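Local coordinates for uncharacterized protein PH0321 (Pyrococcus horikoshii, PDB 3BS4), which is of unknown function but carries a KaiC-like domain, probably related to the RecA-type ATPases, and holds a bound peptide of unknown identity, at residues Y207-R212 with L224-T229; I23-E28 with F186-G191; K121-H126 with H174-K179. All coordinates share one frame; numbering follows the deposited sequence.

Interaction 1. Residues Y207-R212 with L224-T229; sequences YVLKTR and LLVIKT
Opposite Val208 stand two residues, Ile227 and Lys228, the mark of a classic beta bulge in an antiparallel hairpin. Its carbonyl oxygen takes two N-H groups: Ile227 N at 2.9 Å from Val208 O, nearly along the C=O axis, and Lys228 N at 3.2 Å from the same oxygen, on a lone pair. Val208 N gives a bond back to Lys228 O. The extra residue shifts the register by one, after which pairing is regular: Leu225 N meets Lys210 O at 2.7 Å, almost straight (172°), and Lys210 N is bonded to Leu225 O.

The branched side chain of Val208 suits this double opposition, with CG1 against Ile227 CB at 4.0 Å and CG2 against the CB and CD of Lys228. On the same face Lys210 and Leu225 run side by side, the lysine's methylenes serving as apolar surface. Arg212 takes the crowded position, CG between the backbone N and the carbonyl carbon (chi1 63°), and its extended chain comes across Leu225, whose CD2 lies over the centre of one guanidinium face, 3.8 Å from Arg212 CZ. On the reverse face Leu209 and Val226 point the same way, Leu209 CD2 touching Val226 CG1 at 3.9 Å, while Leu209 CB meets Leu224 CD2. Tyr207 CD1 approaches Thr229 CG2 obliquely at 4.1 Å.

Further out, several polar ends are held: Lys210 NZ by a salt bridge to Glu28, Lys228 NZ by the carbonyls of Tyr202 and Ala205, Tyr207 OH by Lys18 N, and Thr211 OG1 by Ser32. Strand 22-27 pairs with the other edge of strand 207-216, and strand 238-244 follows strand 219-228, its Phe239 packing on Leu224 and Val226. Helix 195-204 lies on the Val208 and Lys210 face through Tyr202.

Interaction 2. Residues I23-E28 with F186-G191; sequences ILIHEE and FWLWEG
Ile23 CG1 and Phe186 CG both stand anti to the carbonyl carbon (chi1 -63° and -66°); with the pair in register on one face of the sheet, this lays them side by side, and Ile23 CD1 sits over one face of the phenyl ring, 4.1 Å from the Phe186 ring centroid. His26 turns CG opposite the backbone N instead, which carries its NE2 to Gly191 O at 2.8 Å; the acceptor lies in the ring plane, though the donor is tilted from the carbonyl plane. With ND1 bonded to Tyr202 OH, both ring nitrogens are held and the imidazole cannot readily turn. Leu24 CD1 touches the CB atoms of Trp187 and Trp189.

Glu27 OE1 and Glu190 OE1 come within 3.8 Å. Lys35 bonds Glu27 OE2 through its N and pairs with Glu190 OE1 through NZ, which probably offsets the repulsion, while Tyr59 OH bonds Glu190 OE2. Gly191 suits the place just past the strand because its positive phi (89°) would press a side chain against the preceding carbonyl. Five backbone bonds alternate between the segments. Such parallel strands, with strand 22-27 leading into helix 34-47, are consistent with a RecA-like alpha/beta domain.

Interaction 3. Residues K121-H126 with H174-K179; sequences KAVEDH and HPAYKK
Glu124 and His174 meet at about a right angle, the carboxylate plane standing 87° from the imidazole plane. Glu124 OE1 comes in at the ring edge, 3.3 Å from His174 CE1, a close approach to a carbon and not a hydrogen bond. Any positive charge on the ring, or simply the polarity of its C-H, would probably favour the acid there. The other oxygen, OE2, rests on Pro175 CB at 3.6 Å, so the carboxylate bridges the first two residues of 174-179. It reaches both because the glutamate chain is extended.

The imidazole is itself held in place. His174 CG lies opposite the backbone N (chi1 -160°), which folds the ring back over the start of its own helix, where ND1 accepts Ala176 N at 3.0 Å, nearly straight and close to the ring plane. This is an N-cap, and Pro175 suits the first turn because it has no N-H to satisfy. With an alanine in place of His174, Ala176 N would probably lose its cap and Glu124 OE1 the ring edge it abuts.

Behind the polar pair the helices touch closely. Ala176 CB lies 3.8 Å from Glu124 CB, and alanine's small side chain suits a place where the backbones come so near. Val123 presents both methyls, CG1 at 4.0 Å from Ala176 CB and CG2 at 3.8 Å from Tyr177 OH, the side chains of Val123 and Tyr177 crossing at about a right angle. Tyr177 OH is hydrogen-bonded to the backbone of the bound peptide, and Val123 packs on an aromatic side chain of it.

The contact thus joins the short helix 175-178, which follows helix 157-173 and precedes strand 184-190 in the chain, to helix 115-132, whose Ala122 and Asp125 pack on Trp104 of strand 103-104, with the His126 ring edge-to-face to it.

How the interactions relate
Interactions 1 and 2 lie in one sheet, separated by a single strand pairing, that of 22-27 with 207-216, in which Leu209 O is 2.8 Å from His26 N and Thr211 N 2.8 Å from His26 O, both probable hydrogen bonds. Their centres lie 9 Å apart. Interaction 3 joins two helices on the other side of the chain's centre from interaction 1, about 30 Å between centres, and comes within about 9 Å of interaction 2 between nearest atoms, without touching it. The bound peptide relates these last two: Trp187 NE1 in interaction 2 and Tyr177 OH in interaction 3 both hydrogen-bond to its backbone.

Interaction 1. Residues Y207-R212 with L224-T229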
# COMPACT_ATOMS: atom_id res chain seq x y z
N TYR A 207 -1.69 7.10 -10.02
CA TYR A 207 -1.08 6.10 -10.89
C TYR A 207 -1.82 4.80 -10.73
O TYR A 207 -2.19 4.46 -9.62
CB TYR A 207 0.38 5.83 -10.49
CG TYR A 207 1.32 7.01 -10.61
CD1 TYR A 207 2.21 7.10 -11.68
CD2 TYR A 207 1.35 7.99 -9.63
CE1 TYR A 207 3.10 8.19 -11.77
CE2 TYR A 207 2.23 9.07 -9.71
CZ TYR A 207 3.09 9.16 -10.78
OH TYR A 207 3.96 10.25 -10.84
N VAL A 208 -2.03 4.07 -11.83
CA VAL A 208 -2.56 2.71 -11.73
C VAL A 208 -1.67 1.81 -12.56
O VAL A 208 -1.52 2.02 -13.78
CB VAL A 208 -3.99 2.59 -12.27
CG1 VAL A 208 -4.44 1.12 -12.19
CG2 VAL A 208 -4.95 3.51 -11.50
N LEU A 209 -1.08 0.82 -11.90
CA LEU A 209 -0.32 -0.26 -12.55
C LEU A 209 -1.09 -1.55 -12.36
O LEU A 209 -1.45 -1.89 -11.23
CB LEU A 209 1.07 -0.40 -11.92
CG LEU A 209 1.94 0.86 -11.85
CD1 LEU A 209 3.35 0.52 -11.32
CD2 LEU A 209 2.02 1.58 -13.17
N LYS A 210 -1.32 -2.28 -13.45
CA LYS A 210 -2.08 -3.53 -13.38
C LYS A 210 -1.16 -4.67 -13.75
O LYS A 210 -0.47 -4.59 -14.77
CB LYS A 210 -3.25 -3.50 -14.35
CG LYS A 210 -4.07 -4.78 -14.34
CD LYS A 210 -5.39 -4.57 -15.04
CE LYS A 210 -5.31 -4.90 -16.50
NZ LYS A 210 -6.69 -4.86 -17.11
N THR A 211 -1.12 -5.71 -12.92
CA THR A 211 -0.33 -6.90 -13.27
C THR A 211 -1.26 -8.04 -13.64
O THR A 211 -2.37 -8.16 -13.12
CB THR A 211 0.62 -7.34 -12.14
OG1 THR A 211 -0.14 -7.82 -11.01
CG2 THR A 211 1.51 -6.19 -11.70
N ARG A 212 -0.79 -8.88 -14.56
CA ARG A 212 -1.60 -10.00 -15.01
C ARG A 212 -0.72 -11.06 -15.63
O ARG A 212 0.40 -10.77 -16.04
CB ARG A 212 -2.64 -9.54 -16.03
CG ARG A 212 -2.03 -8.97 -17.30
CD ARG A 212 -3.10 -8.71 -18.33
NE ARG A 212 -2.54 -8.34 -19.62
CZ ARG A 212 -3.24 -7.73 -20.58
NH1 ARG A 212 -4.51 -7.42 -20.39
NH2 ARG A 212 -2.65 -7.43 -21.73
N LEU A 224 3.13 -6.19 -16.66
CA LEU A 224 2.71 -5.00 -15.91
C LEU A 224 2.28 -3.93 -16.89
O LEU A 224 3.06 -3.57 -17.78
CB LEU A 224 3.84 -4.50 -15.01
CG LEU A 224 3.53 -3.33 -14.07
CD1 LEU A 224 4.45 -3.41 -12.85
CD2 LEU A 224 3.67 -1.99 -14.78
N LEU A 225 1.05 -3.45 -16.74
CA LEU A 225 0.49 -2.45 -17.64
C LEU A 225 0.37 -1.11 -16.94
O LEU A 225 -0.18 -1.05 -15.84
CB LEU A 225 -0.90 -2.89 -18.11
CG LEU A 225 -1.06 -3.95 -19.20
CD1 LEU A 225 -0.37 -5.25 -18.88
CD2 LEU A 225 -2.56 -4.20 -19.42
N VAL A 226 0.87 -0.05 -17.56
CA VAL A 226 0.75 1.28 -16.98
C VAL A 226 -0.57 1.85 -17.46
O VAL A 226 -0.68 2.37 -18.58
CB VAL A 226 1.95 2.20 -17.33
CG1 VAL A 226 1.83 3.51 -16.56
CG2 VAL A 226 3.29 1.49 -17.00
N ILE A 227 -1.60 1.71 -16.64
CA ILE A 227 -2.96 2.08 -17.01
C ILE A 227 -3.21 3.59 -16.90
O ILE A 227 -3.90 4.18 -17.74
CB ILE A 227 -4.00 1.29 -16.14
CG1 ILE A 227 -3.94 -0.23 -16.40
CG2 ILE A 227 -5.43 1.78 -16.35
CD1 ILE A 227 -4.05 -0.65 -17.88
N LYS A 228 -2.65 4.22 -15.87
CA LYS A 228 -2.91 5.64 -15.59
C LYS A 228 -1.69 6.27 -14.94
O LYS A 228 -1.07 5.67 -14.07
CB LYS A 228 -4.13 5.76 -14.65
CG LYS A 228 -4.53 7.18 -14.22
CD LYS A 228 -5.68 7.06 -13.19
CE LYS A 228 -6.27 8.41 -12.85
NZ LYS A 228 -7.31 8.22 -11.82
N THR A 229 -1.35 7.49 -15.39
CA THR A 229 -0.31 8.31 -14.77
C THR A 229 -0.81 9.76 -14.75
O THR A 229 -1.76 10.06 -15.45
CB THR A 229 1.02 8.29 -15.57
OG1 THR A 229 0.79 8.85 -16.87
CG2 THR A 229 1.54 6.89 -15.72

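Interaction 2. Residues I23-E28 with F186-G191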
# COMPACT_ATOMS: atom_id res chain seq x y z
N ILE A 23 -0.74 5.62 -5.49
CA ILE A 23 -0.45 4.61 -6.51
C ILE A 23 -1.29 3.38 -6.21
O ILE A 23 -1.23 2.83 -5.12
CB ILE A 23 1.04 4.18 -6.46
CG1 ILE A 23 1.96 5.36 -6.79
CG2 ILE A 23 1.31 3.04 -7.44
CD1 ILE A 23 2.39 6.15 -5.57
N LEU A 24 -2.04 2.93 -7.21
CA LEU A 24 -2.74 1.65 -7.12
C LEU A 24 -1.97 0.58 -7.85
O LEU A 24 -1.69 0.73 -9.04
CB LEU A 24 -4.15 1.76 -7.72
CG LEU A 24 -4.96 0.46 -7.72
CD1 LEU A 24 -5.34 -0.00 -6.27
CD2 LEU A 24 -6.21 0.67 -8.57
N ILE A 25 -1.66 -0.51 -7.16
CA ILE A 25 -1.14 -1.71 -7.80
C ILE A 25 -2.33 -2.66 -7.86
O ILE A 25 -2.81 -3.17 -6.83
CB ILE A 25 0.01 -2.39 -6.99
CG1 ILE A 25 1.18 -1.41 -6.77
CG2 ILE A 25 0.45 -3.65 -7.72
CD1 ILE A 25 1.72 -0.77 -8.00
N HIS A 26 -2.85 -2.87 -9.07
CA HIS A 26 -3.96 -3.78 -9.28
C HIS A 26 -3.42 -5.13 -9.74
O HIS A 26 -3.03 -5.29 -10.92
CB HIS A 26 -4.94 -3.21 -10.29
CG HIS A 26 -6.11 -4.11 -10.57
ND1 HIS A 26 -6.89 -3.99 -11.70
CD2 HIS A 26 -6.62 -5.16 -9.86
CE1 HIS A 26 -7.83 -4.92 -11.68
NE2 HIS A 26 -7.69 -5.64 -10.58
N GLU A 27 -3.38 -6.09 -8.81
CA GLU A 27 -2.92 -7.45 -9.13
C GLU A 27 -4.15 -8.19 -9.65
O GLU A 27 -4.96 -8.67 -8.86
CB GLU A 27 -2.32 -8.14 -7.89
CG GLU A 27 -1.82 -9.57 -8.20
CD GLU A 27 -1.49 -10.40 -6.97
OE1 GLU A 27 -2.44 -10.80 -6.24
OE2 GLU A 27 -0.29 -10.72 -6.73
N GLU A 28 -4.31 -8.24 -10.97
CA GLU A 28 -5.55 -8.77 -11.56
C GLU A 28 -5.76 -10.27 -11.29
O GLU A 28 -6.90 -10.76 -11.13
CB GLU A 28 -5.60 -8.45 -13.05
CG GLU A 28 -6.93 -8.75 -13.70
CD GLU A 28 -6.92 -8.38 -15.16
OE1 GLU A 28 -6.08 -8.93 -15.91
OE2 GLU A 28 -7.73 -7.52 -15.55
N PHE A 186 0.72 3.72 -1.41
CA PHE A 186 0.50 2.60 -2.32
C PHE A 186 -0.66 1.78 -1.82
O PHE A 186 -0.68 1.36 -0.68
CB PHE A 186 1.73 1.70 -2.38
CG PHE A 186 2.93 2.36 -2.99
CD1 PHE A 186 3.26 2.12 -4.31
CD2 PHE A 186 3.74 3.18 -2.22
CE1 PHE A 186 4.40 2.72 -4.88
CE2 PHE A 186 4.87 3.80 -2.79
CZ PHE A 186 5.19 3.55 -4.13
N TRP A 187 -1.63 1.55 -2.70
CA TRP A 187 -2.75 0.67 -2.41
C TRP A 187 -2.58 -0.59 -3.22
O TRP A 187 -2.29 -0.52 -4.41
CB TRP A 187 -4.07 1.32 -2.87
CG TRP A 187 -4.56 2.37 -1.95
CD1 TRP A 187 -3.98 2.77 -0.77
CD2 TRP A 187 -5.77 3.13 -2.07
NE1 TRP A 187 -4.75 3.74 -0.16
CE2 TRP A 187 -5.86 3.97 -0.93
CE3 TRP A 187 -6.78 3.19 -3.04
CZ2 TRP A 187 -6.92 4.87 -0.74
CZ3 TRP A 187 -7.83 4.10 -2.85
CH2 TRP A 187 -7.89 4.91 -1.71
N LEU A 188 -2.82 -1.74 -2.61
CA LEU A 188 -2.85 -2.99 -3.36
C LEU A 188 -4.30 -3.43 -3.54
O LEU A 188 -5.07 -3.39 -2.59
CB LEU A 188 -2.06 -4.08 -2.60
CG LEU A 188 -1.99 -5.47 -3.26
CD1 LEU A 188 -1.27 -5.41 -4.63
CD2 LEU A 188 -1.31 -6.47 -2.35
N TRP A 189 -4.66 -3.90 -4.74
CA TRP A 189 -5.98 -4.50 -4.92
C TRP A 189 -5.79 -5.86 -5.57
O TRP A 189 -5.22 -5.93 -6.65
CB TRP A 189 -6.89 -3.63 -5.81
CG TRP A 189 -8.28 -4.19 -5.98
CD1 TRP A 189 -8.65 -5.19 -6.81
CD2 TRP A 189 -9.47 -3.75 -5.31
NE1 TRP A 189 -10.02 -5.44 -6.69
CE2 TRP A 189 -10.53 -4.57 -5.76
CE3 TRP A 189 -9.73 -2.77 -4.34
CZ2 TRP A 189 -11.85 -4.42 -5.29
CZ3 TRP A 189 -11.03 -2.63 -3.86
CH2 TRP A 189 -12.08 -3.44 -4.34
N GLU A 190 -6.24 -6.93 -4.89
CA GLU A 190 -6.04 -8.30 -5.37
C GLU A 190 -7.30 -8.82 -6.03
O GLU A 190 -8.34 -8.93 -5.38
CB GLU A 190 -5.63 -9.20 -4.19
CG GLU A 190 -4.33 -8.72 -3.54
CD GLU A 190 -3.84 -9.61 -2.40
OE1 GLU A 190 -3.54 -10.80 -2.63
OE2 GLU A 190 -3.73 -9.10 -1.29
N GLY A 191 -7.20 -9.12 -7.32
CA GLY A 191 -8.33 -9.71 -8.06
C GLY A 191 -9.24 -8.67 -8.66
O GLY A 191 -8.84 -7.52 -8.91

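Interaction 3. Residues K121-H126 with H174-K179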
# COMPACT_ATOMS: atom_id res chain seq x y z
N LYS A 121 -7.25 8.98 13.65
CA LYS A 121 -6.73 9.11 15.00
C LYS A 121 -5.43 8.32 15.16
O LYS A 121 -4.46 8.81 15.72
CB LYS A 121 -7.78 8.66 16.02
CG LYS A 121 -9.08 9.44 15.90
CD LYS A 121 -10.13 8.95 16.89
CE LYS A 121 -11.41 9.78 16.82
NZ LYS A 121 -11.20 11.19 17.23
N ALA A 122 -5.41 7.09 14.62
CA ALA A 122 -4.20 6.24 14.69
C ALA A 122 -3.07 6.89 13.93
O ALA A 122 -1.93 6.95 14.41
CB ALA A 122 -4.47 4.84 14.10
N VAL A 123 -3.37 7.38 12.73
CA VAL A 123 -2.37 8.04 11.92
C VAL A 123 -1.82 9.26 12.64
O VAL A 123 -0.59 9.45 12.69
CB VAL A 123 -2.92 8.38 10.53
CG1 VAL A 123 -1.92 9.26 9.78
CG2 VAL A 123 -3.20 7.08 9.75
N GLU A 124 -2.70 10.09 13.20
CA GLU A 124 -2.25 11.28 13.94
C GLU A 124 -1.30 10.86 15.06
O GLU A 124 -0.25 11.50 15.27
CB GLU A 124 -3.43 12.06 14.49
CG GLU A 124 -3.03 13.37 15.17
CD GLU A 124 -4.21 14.24 15.59
OE1 GLU A 124 -5.36 13.75 15.58
OE2 GLU A 124 -3.98 15.41 15.95
N ASP A 125 -1.66 9.79 15.77
CA ASP A 125 -0.85 9.33 16.88
C ASP A 125 0.55 8.88 16.43
O ASP A 125 1.56 9.26 17.07
CB ASP A 125 -1.60 8.30 17.73
CG ASP A 125 -2.67 8.97 18.64
OD1 ASP A 125 -2.73 10.23 18.69
OD2 ASP A 125 -3.45 8.24 19.29
N HIS A 126 0.63 8.14 15.32
CA HIS A 126 1.94 7.74 14.74
C HIS A 126 2.74 8.96 14.37
O HIS A 126 3.96 9.00 14.57
CB HIS A 126 1.83 7.02 13.39
CG HIS A 126 0.95 5.82 13.37
ND1 HIS A 126 0.62 5.10 14.50
CD2 HIS A 126 0.35 5.20 12.33
CE1 HIS A 126 -0.15 4.08 14.15
NE2 HIS A 126 -0.33 4.12 12.84
N HIS A 174 -8.81 16.60 8.49
CA HIS A 174 -8.28 16.10 9.76
C HIS A 174 -6.82 16.52 10.01
O HIS A 174 -6.02 16.57 9.08
CB HIS A 174 -8.38 14.57 9.79
CG HIS A 174 -8.31 14.01 11.18
ND1 HIS A 174 -7.11 13.81 11.83
CD2 HIS A 174 -9.28 13.62 12.03
CE1 HIS A 174 -7.35 13.31 13.03
NE2 HIS A 174 -8.66 13.20 13.18
N PRO A 175 -6.49 16.85 11.29
CA PRO A 175 -5.11 17.22 11.65
C PRO A 175 -4.04 16.23 11.22
O PRO A 175 -2.93 16.64 10.92
CB PRO A 175 -5.15 17.31 13.18
CG PRO A 175 -6.56 17.53 13.52
CD PRO A 175 -7.40 16.92 12.44
N ALA A 176 -4.38 14.94 11.18
CA ALA A 176 -3.42 13.92 10.75
C ALA A 176 -2.83 14.21 9.38
O ALA A 176 -1.71 13.81 9.07
CB ALA A 176 -4.07 12.52 10.77
N TYR A 177 -3.60 14.92 8.55
CA TYR A 177 -3.18 15.20 7.18
C TYR A 177 -2.89 16.66 6.92
O TYR A 177 -2.24 17.00 5.92
CB TYR A 177 -4.25 14.71 6.20
CG TYR A 177 -4.51 13.27 6.44
CD1 TYR A 177 -3.62 12.31 5.95
CD2 TYR A 177 -5.58 12.85 7.23
CE1 TYR A 177 -3.80 11.00 6.19
CE2 TYR A 177 -5.77 11.49 7.49
CZ TYR A 177 -4.85 10.58 6.96
OH TYR A 177 -4.98 9.24 7.16
N LYS A 178 -3.34 17.52 7.82
CA LYS A 178 -3.18 18.96 7.61
C LYS A 178 -2.13 19.60 8.51
O LYS A 178 -1.60 20.66 8.17
CB LYS A 178 -4.54 19.67 7.74
CG LYS A 178 -5.58 19.18 6.74
CD LYS A 178 -5.38 19.76 5.33
CE LYS A 178 -5.64 18.71 4.26
NZ LYS A 178 -6.21 19.27 2.99
N LYS A 179 -1.82 18.97 9.64
CA LYS A 179 -0.88 19.53 10.62
C LYS A 179 0.46 18.78 10.68
O LYS A 179 1.33 19.13 11.47
CB LYS A 179 -1.54 19.60 12.01
CG LYS A 179 -2.68 20.66 12.15
CD LYS A 179 -3.90 20.32 11.29
CE LYS A 179 -5.21 20.96 11.76
NZ LYS A 179 -6.37 20.46 10.93